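Local coordinates for protein putative ribosomal N-acetyltransferase YdaF (Bacillus subtilis, PDB 1NSL) that probably transfers acetyl groups, as a putative N-acetyltransferase of the GNAT family that may act on ribosomal proteins and forms hexamers or dimers, at residues N8-I13 with L73-S78; L16-A21 with D58-Y63; I149-E154 with Y173-R178. All blocks are in the same frame, centred on the assembly; numbering follows the deposited sequence.

Contact 1. Residues N8-I13 with L73-S78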
# COMPACT_ATOMS: atom_id res chain seq x y z
N ASN C 8 -18.23 32.93 -9.15
CA ASN C 8 -19.21 33.85 -9.70
C ASN C 8 -19.67 33.31 -11.06
O ASN C 8 -19.29 32.22 -11.44
CB ASN C 8 -18.67 35.27 -9.77
CG ASN C 8 -17.63 35.45 -10.84
OD1 ASN C 8 -17.74 34.86 -11.92
ND2 ASN C 8 -16.62 36.25 -10.55
N GLU C 9 -20.46 34.08 -11.79
CA GLU C 9 -21.04 33.64 -13.07
C GLU C 9 -20.12 33.14 -14.18
O GLU C 9 -20.59 32.59 -15.17
CB GLU C 9 -21.95 34.73 -13.66
CG GLU C 9 -22.81 34.22 -14.81
CD GLU C 9 -23.76 35.25 -15.39
OE1 GLU C 9 -23.98 36.32 -14.77
OE2 GLU C 9 -24.30 35.00 -16.50
N HIS C 10 -18.81 33.33 -14.05
CA HIS C 10 -17.90 32.84 -15.07
C HIS C 10 -16.85 31.87 -14.50
O HIS C 10 -16.27 31.06 -15.20
CB HIS C 10 -17.18 34.03 -15.72
CG HIS C 10 -18.02 34.82 -16.69
ND1 HIS C 10 -18.45 34.31 -17.89
CD2 HIS C 10 -18.47 36.10 -16.65
CE1 HIS C 10 -19.15 35.23 -18.54
NE2 HIS C 10 -19.18 36.32 -17.80
N ILE C 11 -16.61 31.97 -13.21
CA ILE C 11 -15.48 31.29 -12.61
C ILE C 11 -15.91 30.17 -11.72
O ILE C 11 -16.68 30.41 -10.76
CB ILE C 11 -14.69 32.27 -11.77
CG1 ILE C 11 -13.94 33.26 -12.65
CG2 ILE C 11 -13.69 31.55 -10.94
CD1 ILE C 11 -13.34 34.41 -11.83
N THR C 12 -15.43 28.96 -12.01
CA THR C 12 -15.73 27.86 -11.12
C THR C 12 -14.47 27.12 -10.69
O THR C 12 -13.49 27.10 -11.43
CB THR C 12 -16.79 26.92 -11.71
OG1 THR C 12 -16.39 26.49 -13.01
CG2 THR C 12 -18.06 27.69 -12.02
N ILE C 13 -14.50 26.56 -9.47
CA ILE C 13 -13.36 25.85 -8.91
C ILE C 13 -13.72 24.40 -8.77
O ILE C 13 -14.82 24.10 -8.30
CB ILE C 13 -13.01 26.40 -7.52
CG1 ILE C 13 -12.69 27.89 -7.61
CG2 ILE C 13 -11.84 25.68 -6.95
CD1 ILE C 13 -12.17 28.49 -6.33
N LEU C 73 -8.94 25.88 -12.05
CA LEU C 73 -9.66 27.13 -12.32
C LEU C 73 -10.30 27.00 -13.70
O LEU C 73 -9.67 26.65 -14.70
CB LEU C 73 -8.75 28.36 -12.19
CG LEU C 73 -8.41 28.57 -10.70
CD1 LEU C 73 -7.22 29.42 -10.39
CD2 LEU C 73 -9.63 29.04 -9.94
N LEU C 74 -11.60 27.26 -13.75
CA LEU C 74 -12.33 27.15 -15.00
C LEU C 74 -12.94 28.48 -15.23
O LEU C 74 -13.62 28.99 -14.36
CB LEU C 74 -13.50 26.18 -14.87
CG LEU C 74 -13.41 24.80 -14.25
CD1 LEU C 74 -14.79 24.11 -14.22
CD2 LEU C 74 -12.41 23.97 -14.98
N TYR C 75 -12.72 29.04 -16.41
CA TYR C 75 -13.38 30.26 -16.85
C TYR C 75 -14.41 29.81 -17.87
O TYR C 75 -14.10 29.21 -18.89
CB TYR C 75 -12.39 31.27 -17.47
CG TYR C 75 -13.08 32.46 -18.12
CD1 TYR C 75 -13.65 32.36 -19.40
CD2 TYR C 75 -13.18 33.66 -17.48
CE1 TYR C 75 -14.30 33.42 -19.99
CE2 TYR C 75 -13.83 34.75 -18.07
CZ TYR C 75 -14.40 34.62 -19.32
OH TYR C 75 -15.06 35.73 -19.88
N ASP C 76 -15.66 30.10 -17.59
CA ASP C 76 -16.72 29.74 -18.52
C ASP C 76 -16.72 28.33 -18.99
O ASP C 76 -17.19 28.04 -20.08
CB ASP C 76 -16.74 30.67 -19.71
CG ASP C 76 -17.56 31.89 -19.44
OD1 ASP C 76 -18.70 31.71 -18.97
OD2 ASP C 76 -17.15 33.04 -19.63
N GLY C 77 -16.22 27.43 -18.16
CA GLY C 77 -16.29 26.03 -18.47
C GLY C 77 -14.97 25.33 -18.60
O GLY C 77 -14.92 24.12 -18.34
N SER C 78 -13.89 26.02 -18.98
CA SER C 78 -12.64 25.26 -19.14
C SER C 78 -11.35 25.73 -18.45
O SER C 78 -11.11 26.91 -18.31
CB SER C 78 -12.38 25.02 -20.60
OG SER C 78 -12.24 26.25 -21.26

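Contact 2. Residues L16-A21 with D58-Y63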
# COMPACT_ATOMS: atom_id res chain seq x y z
N LEU C 16 -9.57 18.46 -9.81
CA LEU C 16 -9.32 18.05 -11.19
C LEU C 16 -9.64 16.56 -11.25
O LEU C 16 -9.73 15.91 -10.23
CB LEU C 16 -7.86 18.27 -11.54
CG LEU C 16 -7.43 19.71 -11.59
CD1 LEU C 16 -5.97 19.95 -11.10
CD2 LEU C 16 -7.62 20.21 -13.00
N GLU C 17 -9.80 16.02 -12.45
CA GLU C 17 -10.06 14.61 -12.62
C GLU C 17 -9.12 14.05 -13.67
O GLU C 17 -8.73 14.76 -14.58
CB GLU C 17 -11.47 14.39 -13.14
CG GLU C 17 -12.52 15.26 -12.54
CD GLU C 17 -13.86 15.01 -13.19
OE1 GLU C 17 -13.92 14.10 -14.05
OE2 GLU C 17 -14.81 15.75 -12.84
N PRO C 18 -8.83 12.76 -13.61
CA PRO C 18 -7.98 12.18 -14.62
C PRO C 18 -8.36 12.65 -16.02
O PRO C 18 -7.50 12.94 -16.79
CB PRO C 18 -8.14 10.69 -14.38
CG PRO C 18 -8.28 10.63 -12.93
CD PRO C 18 -9.27 11.74 -12.65
N LYS C 19 -9.62 12.79 -16.35
CA LYS C 19 -9.81 13.25 -17.73
C LYS C 19 -9.34 14.73 -18.06
O LYS C 19 -9.33 15.12 -19.23
CB LYS C 19 -11.24 13.01 -18.17
CG LYS C 19 -12.23 13.96 -17.49
CD LYS C 19 -13.68 13.50 -17.82
CE LYS C 19 -14.74 14.51 -17.31
NZ LYS C 19 -16.00 14.39 -18.17
N ASP C 20 -8.95 15.53 -17.05
CA ASP C 20 -8.44 16.86 -17.32
C ASP C 20 -6.97 16.77 -17.73
O ASP C 20 -6.35 17.78 -18.06
CB ASP C 20 -8.49 17.78 -16.09
CG ASP C 20 -9.92 18.11 -15.61
OD1 ASP C 20 -10.86 18.39 -16.44
OD2 ASP C 20 -10.15 18.12 -14.38
N ALA C 21 -6.37 15.59 -17.67
CA ALA C 21 -4.92 15.53 -17.98
C ALA C 21 -4.44 16.11 -19.37
O ALA C 21 -3.56 16.98 -19.39
CB ALA C 21 -4.33 14.15 -17.71
N ASP C 58 -3.06 11.25 -7.20
CA ASP C 58 -2.69 11.53 -5.83
C ASP C 58 -3.37 12.78 -5.39
O ASP C 58 -3.81 12.85 -4.28
CB ASP C 58 -1.23 11.75 -5.52
CG ASP C 58 -0.31 10.68 -6.03
OD1 ASP C 58 -0.65 9.46 -6.15
OD2 ASP C 58 0.89 11.04 -6.32
N TRP C 59 -3.48 13.81 -6.22
CA TRP C 59 -4.02 15.05 -5.64
C TRP C 59 -5.40 14.74 -5.03
O TRP C 59 -5.74 15.18 -3.88
CB TRP C 59 -4.13 16.23 -6.61
CG TRP C 59 -2.84 16.89 -7.00
CD1 TRP C 59 -1.70 16.99 -6.25
CD2 TRP C 59 -2.53 17.51 -8.25
NE1 TRP C 59 -0.72 17.66 -6.94
CE2 TRP C 59 -1.21 18.00 -8.18
CE3 TRP C 59 -3.24 17.73 -9.43
CZ2 TRP C 59 -0.60 18.66 -9.23
CZ3 TRP C 59 -2.62 18.40 -10.47
CH2 TRP C 59 -1.31 18.85 -10.37
N ARG C 60 -6.18 13.95 -5.78
CA ARG C 60 -7.48 13.59 -5.33
C ARG C 60 -7.43 12.87 -4.00
O ARG C 60 -8.25 13.16 -3.10
CB ARG C 60 -8.24 12.82 -6.38
CG ARG C 60 -8.74 13.65 -7.54
CD ARG C 60 -9.29 12.84 -8.63
NE ARG C 60 -10.63 12.40 -8.25
CZ ARG C 60 -11.71 13.17 -8.37
NH1 ARG C 60 -11.59 14.37 -8.87
NH2 ARG C 60 -12.91 12.74 -8.01
N ARG C 61 -6.47 11.99 -3.77
CA ARG C 61 -6.53 11.37 -2.47
C ARG C 61 -6.19 12.36 -1.36
O ARG C 61 -6.59 12.22 -0.22
CB ARG C 61 -5.63 10.15 -2.39
CG ARG C 61 -6.17 8.93 -3.08
CD ARG C 61 -5.10 7.88 -3.31
NE ARG C 61 -5.28 7.18 -4.59
CZ ARG C 61 -4.43 7.24 -5.62
NH1 ARG C 61 -3.33 8.00 -5.53
NH2 ARG C 61 -4.69 6.52 -6.73
N GLN C 62 -5.43 13.37 -1.68
CA GLN C 62 -5.03 14.27 -0.64
C GLN C 62 -6.28 14.99 -0.21
O GLN C 62 -6.53 15.20 0.95
CB GLN C 62 -3.98 15.23 -1.18
CG GLN C 62 -2.54 14.75 -1.11
CD GLN C 62 -1.57 15.67 -1.93
OE1 GLN C 62 -1.69 16.95 -1.93
NE2 GLN C 62 -0.62 15.02 -2.64
N TYR C 63 -7.09 15.35 -1.18
CA TYR C 63 -8.32 16.01 -0.89
C TYR C 63 -9.15 15.03 -0.09
O TYR C 63 -9.95 15.40 0.69
CB TYR C 63 -9.05 16.36 -2.19
CG TYR C 63 -10.46 16.76 -1.95
CD1 TYR C 63 -10.77 17.97 -1.39
CD2 TYR C 63 -11.48 15.89 -2.21
CE1 TYR C 63 -12.07 18.29 -1.10
CE2 TYR C 63 -12.76 16.21 -1.92
CZ TYR C 63 -13.05 17.40 -1.38
OH TYR C 63 -14.35 17.69 -1.16

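Contact 3. Residues I149-E154 with Y173-R178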
# COMPACT_ATOMS: atom_id res chain seq x y z
N ILE C 149 -6.21 41.63 -1.72
CA ILE C 149 -7.13 41.17 -0.69
C ILE C 149 -6.78 41.70 0.76
O ILE C 149 -7.52 41.47 1.73
CB ILE C 149 -7.19 39.65 -0.72
CG1 ILE C 149 -7.85 39.15 -1.99
CG2 ILE C 149 -7.92 39.06 0.51
CD1 ILE C 149 -7.39 37.75 -2.28
N GLY C 150 -5.66 42.40 0.92
CA GLY C 150 -5.30 42.82 2.24
C GLY C 150 -4.46 41.96 3.20
O GLY C 150 -4.55 42.14 4.43
N PHE C 151 -3.65 41.04 2.67
CA PHE C 151 -2.66 40.32 3.48
C PHE C 151 -1.58 41.36 3.89
O PHE C 151 -1.56 42.47 3.37
CB PHE C 151 -1.94 39.25 2.62
CG PHE C 151 -2.76 37.99 2.30
CD1 PHE C 151 -4.05 38.08 1.80
CD2 PHE C 151 -2.24 36.76 2.51
CE1 PHE C 151 -4.80 36.94 1.54
CE2 PHE C 151 -2.98 35.60 2.21
CZ PHE C 151 -4.25 35.70 1.71
N LEU C 152 -0.66 41.01 4.77
CA LEU C 152 0.43 41.90 5.10
C LEU C 152 1.72 41.15 4.77
O LEU C 152 1.83 39.95 5.00
CB LEU C 152 0.41 42.26 6.58
CG LEU C 152 -0.78 43.04 7.23
CD1 LEU C 152 -0.72 43.18 8.80
CD2 LEU C 152 -1.02 44.46 6.64
N GLU C 153 2.70 41.84 4.21
CA GLU C 153 4.03 41.31 3.90
C GLU C 153 4.70 41.01 5.19
O GLU C 153 4.79 41.84 6.06
CB GLU C 153 4.86 42.38 3.22
CG GLU C 153 6.16 41.88 2.65
CD GLU C 153 6.75 42.85 1.65
OE1 GLU C 153 7.98 42.74 1.35
OE2 GLU C 153 5.98 43.71 1.16
N GLU C 154 5.24 39.83 5.30
CA GLU C 154 5.65 39.31 6.60
C GLU C 154 7.14 39.12 6.73
O GLU C 154 7.65 39.14 7.86
CB GLU C 154 5.06 37.90 6.75
CG GLU C 154 3.84 37.75 7.64
CD GLU C 154 3.71 36.29 8.03
OE1 GLU C 154 4.21 35.44 7.24
OE2 GLU C 154 3.16 36.02 9.14
N TYR C 173 3.48 36.69 2.51
CA TYR C 173 2.33 37.51 2.91
C TYR C 173 1.34 36.67 3.76
O TYR C 173 1.16 35.51 3.48
CB TYR C 173 1.57 37.97 1.68
CG TYR C 173 2.17 39.02 0.75
CD1 TYR C 173 2.86 38.63 -0.36
CD2 TYR C 173 1.94 40.39 0.94
CE1 TYR C 173 3.35 39.55 -1.27
CE2 TYR C 173 2.44 41.35 0.03
CZ TYR C 173 3.14 40.91 -1.09
OH TYR C 173 3.68 41.79 -2.02
N SER C 174 0.63 37.26 4.74
CA SER C 174 -0.28 36.50 5.60
C SER C 174 -1.53 37.26 6.07
O SER C 174 -1.50 38.45 6.33
CB SER C 174 0.44 35.99 6.83
OG SER C 174 0.96 37.07 7.51
N LEU C 175 -2.62 36.53 6.23
CA LEU C 175 -3.84 37.10 6.62
C LEU C 175 -4.30 36.41 7.91
O LEU C 175 -4.38 35.19 7.98
CB LEU C 175 -4.84 36.97 5.47
CG LEU C 175 -6.28 37.40 5.76
CD1 LEU C 175 -6.36 38.73 6.51
CD2 LEU C 175 -7.08 37.47 4.50
N LEU C 176 -4.55 37.19 8.96
CA LEU C 176 -4.96 36.54 10.19
C LEU C 176 -6.43 36.57 10.28
O LEU C 176 -7.01 37.60 10.13
CB LEU C 176 -4.34 37.22 11.37
CG LEU C 176 -2.83 37.34 11.26
CD1 LEU C 176 -2.21 37.29 12.61
CD2 LEU C 176 -2.25 36.24 10.44
N LYS C 177 -7.05 35.43 10.53
CA LYS C 177 -8.51 35.35 10.62
C LYS C 177 -9.21 36.42 11.44
O LYS C 177 -10.39 36.63 11.23
CB LYS C 177 -8.95 33.97 11.12
CG LYS C 177 -10.43 33.93 11.48
CD LYS C 177 -10.84 32.57 11.96
CE LYS C 177 -12.36 32.44 12.07
NZ LYS C 177 -12.79 31.01 12.35
N ARG C 178 -8.55 37.06 12.40
CA ARG C 178 -9.17 38.17 13.09
C ARG C 178 -9.05 39.51 12.32
O ARG C 178 -9.45 40.55 12.84
CB ARG C 178 -8.59 38.34 14.48
CG ARG C 178 -7.24 39.00 14.53
CD ARG C 178 -6.47 38.81 15.84
NE ARG C 178 -5.18 39.49 15.75
CZ ARG C 178 -3.99 38.89 15.62
NH1 ARG C 178 -3.86 37.56 15.65
NH2 ARG C 178 -2.90 39.66 15.50

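Contact 1. Residues N8-I13 with L73-S78
Thr12 and Leu74 face one another as an antiparallel hydrogen-bonded pair, and their reciprocal bonds, Thr12 N to Leu74 O and Leu74 N to Thr12 O at 3.0 Å each, set the register of strands 11-15 and 69-75. The ladder reaches one step further, where Asp76 N bonds to His10 O beyond the regular strand. The face carrying Ile11, Ile13, Leu73 and Tyr75 is apolar and covered by a helix. There Ile13 and Leu73 extend in the same direction, with CG1 of Ile13 and CD2 of Leu73 4.0 Å apart. Helix 110-124 closes over them, Ala114 meeting both, while Ile110 receives Ile11 and Tyr75; on Ile13 the second subunit also adds its Phe3. On the reverse face Thr12 and Leu74 form the closer cross-strand pair, mixed in character: Thr12 turns OG1 between its backbone N and carbonyl carbon (chi1 54°), which sets the hydroxyl oxygen 3.5 Å from Leu74 CB.

The turn end is the solvent side. His10 and Asp76 are both exposed and reach out together, the carboxylate turned almost perpendicular to the imidazole (85°). ND1 gives a hydrogen bond of 2.8 Å to OD1 of Asp76, close to the ring plane and on the syn side of the carboxylate. The Tyr75 ring is nearly parallel to that of His10 but slid well aside, and Lys108 makes a cation-pi contact with the Tyr75 ring. Asp76 and Gly77 form the corners of a type I' turn, and the loop leading into strand 11-15 contains an Asx turn, Asn8 OD1 accepting from His10 N at 2.8 Å. A carboxylate so near ND1 would be expected to stabilise a positively charged imidazole, and so may add an electrostatic clasp to an otherwise backbone-bonded strand end.

Contact 2. Residues L16-A21 with D58-Y63
Arg60 reaches from helix 48-65 to the loop beyond strand 11-15 and gives one N-H of NH1 to the backbone oxygen of Leu16, with NH1 and O 2.8 Å apart. The oxygen sits at the edge of the guanidinium, only 9° out of its plane, but the donor is tilted 34° from the carbonyl plane and the bond is moderately bent. A turn in the arginine chain at chi3 (78°) swings NE and the guanidinium into this position. Arg60 CD, nearer the helix, lies 3.5 Å from the same Leu16 O. Pro18 crosses this aliphatic part at about a right angle, its CD 4.2 Å from Arg60 CD. One helical residue earlier, Trp59 lies alongside Leu16, whose CD1 approaches the six-membered ring at CZ3 (3.7 Å). Met82 on strand 78-89 backs both of these side chains.

In the GNAT fold the first long strand leads into two helices that pack beside the sheet; here the loop entering the first of them is fastened to the second. The loop has its own bracing. Asp20 OD2 accepts from Glu17 N at 2.9 Å, from above the carboxylate plane, while Asp20 N returns a bond to Glu17 O. The same carboxylate oxygen is salt-bridged to Arg14, so Arg14 on the strand probably steadies the loop that presents Leu16 O.

Further out lies the second subunit. Its Ala64 O receives NE of Arg60 and its Tyr63 O receives NH2, so all three guanidinium nitrogens are engaged, and its Leu66 packs on Pro18 and Arg60.

Contact 3. Residues I149-E154 with Y173-R178
Phe151 packs across Tyr173, Ser174 and Leu175, and its neighbours change in that order along the side chain. CB comes first, 3.9 Å from Tyr173 CB. With CG anti to the carbonyl carbon (chi1 -74°), the ring then passes along the partner strand: CD2 lies 3.7 Å from Ser174 CA, and Tyr173 O approaches the ring edge near its plane. On the other flank CE1 meets Leu175 CD2 at 3.8 Å. Toward the tip, CZ lies 4.0 Å from Leu175 CB, which sits above the middle of the ring, 2° off its normal, in a CH-pi contact 3.7 Å from the centroid. Val131, Ile133, Pro146 and, from helix 110-124, Ile119 also pack against Phe151. With alanine in its place, Leu175 CB is likely to lose the aromatic face it rests on, and a gap to open between strand 166-176 and helix 110-124.

Beyond the ring, Leu152 and Ser174 exchange backbone bonds, Leu152 N to Ser174 O at 3.1 Å and Ser174 N to Leu152 O at 3.0 Å. Ser174 O also accepts from Arg158 of the third subunit. Tyr173 lays CD2 3.7 Å from Glu153 CA, and its hydroxyl is hydrogen-bonded to Arg143. Gly150, with positive phi, lets the chain leave helix 140-149 for strand 152-163, which pairs with strand 166-176 in the C-terminal beta hairpin typical of the GNAT fold.

How the contacts relate
Contacts 1 and 3 belong to the same mixed sheet, one in its N-terminal half and the other at its C-terminal hairpin, with centres about 26 Å apart and nearest atoms about 11 Å apart. Helix 110-124 packs against both. Contact 2 lies about 18 Å from contact 1 between centres and is nested within the loop that contact 1 closes, helix 48-65 leading directly to strand 69-75. Contact 3 follows later in the chain, about 29 Å from contact 2 between centres and across the chain's centre from it. Between the halves run the parallel strands 94-101 and 130-136, the region where GNAT enzymes generally bind acetyl-CoA. Contacts 1 and 2 meet the second subunit, contact 3 the third, consistent with a hexamer in which both sides of the subunit form interfaces.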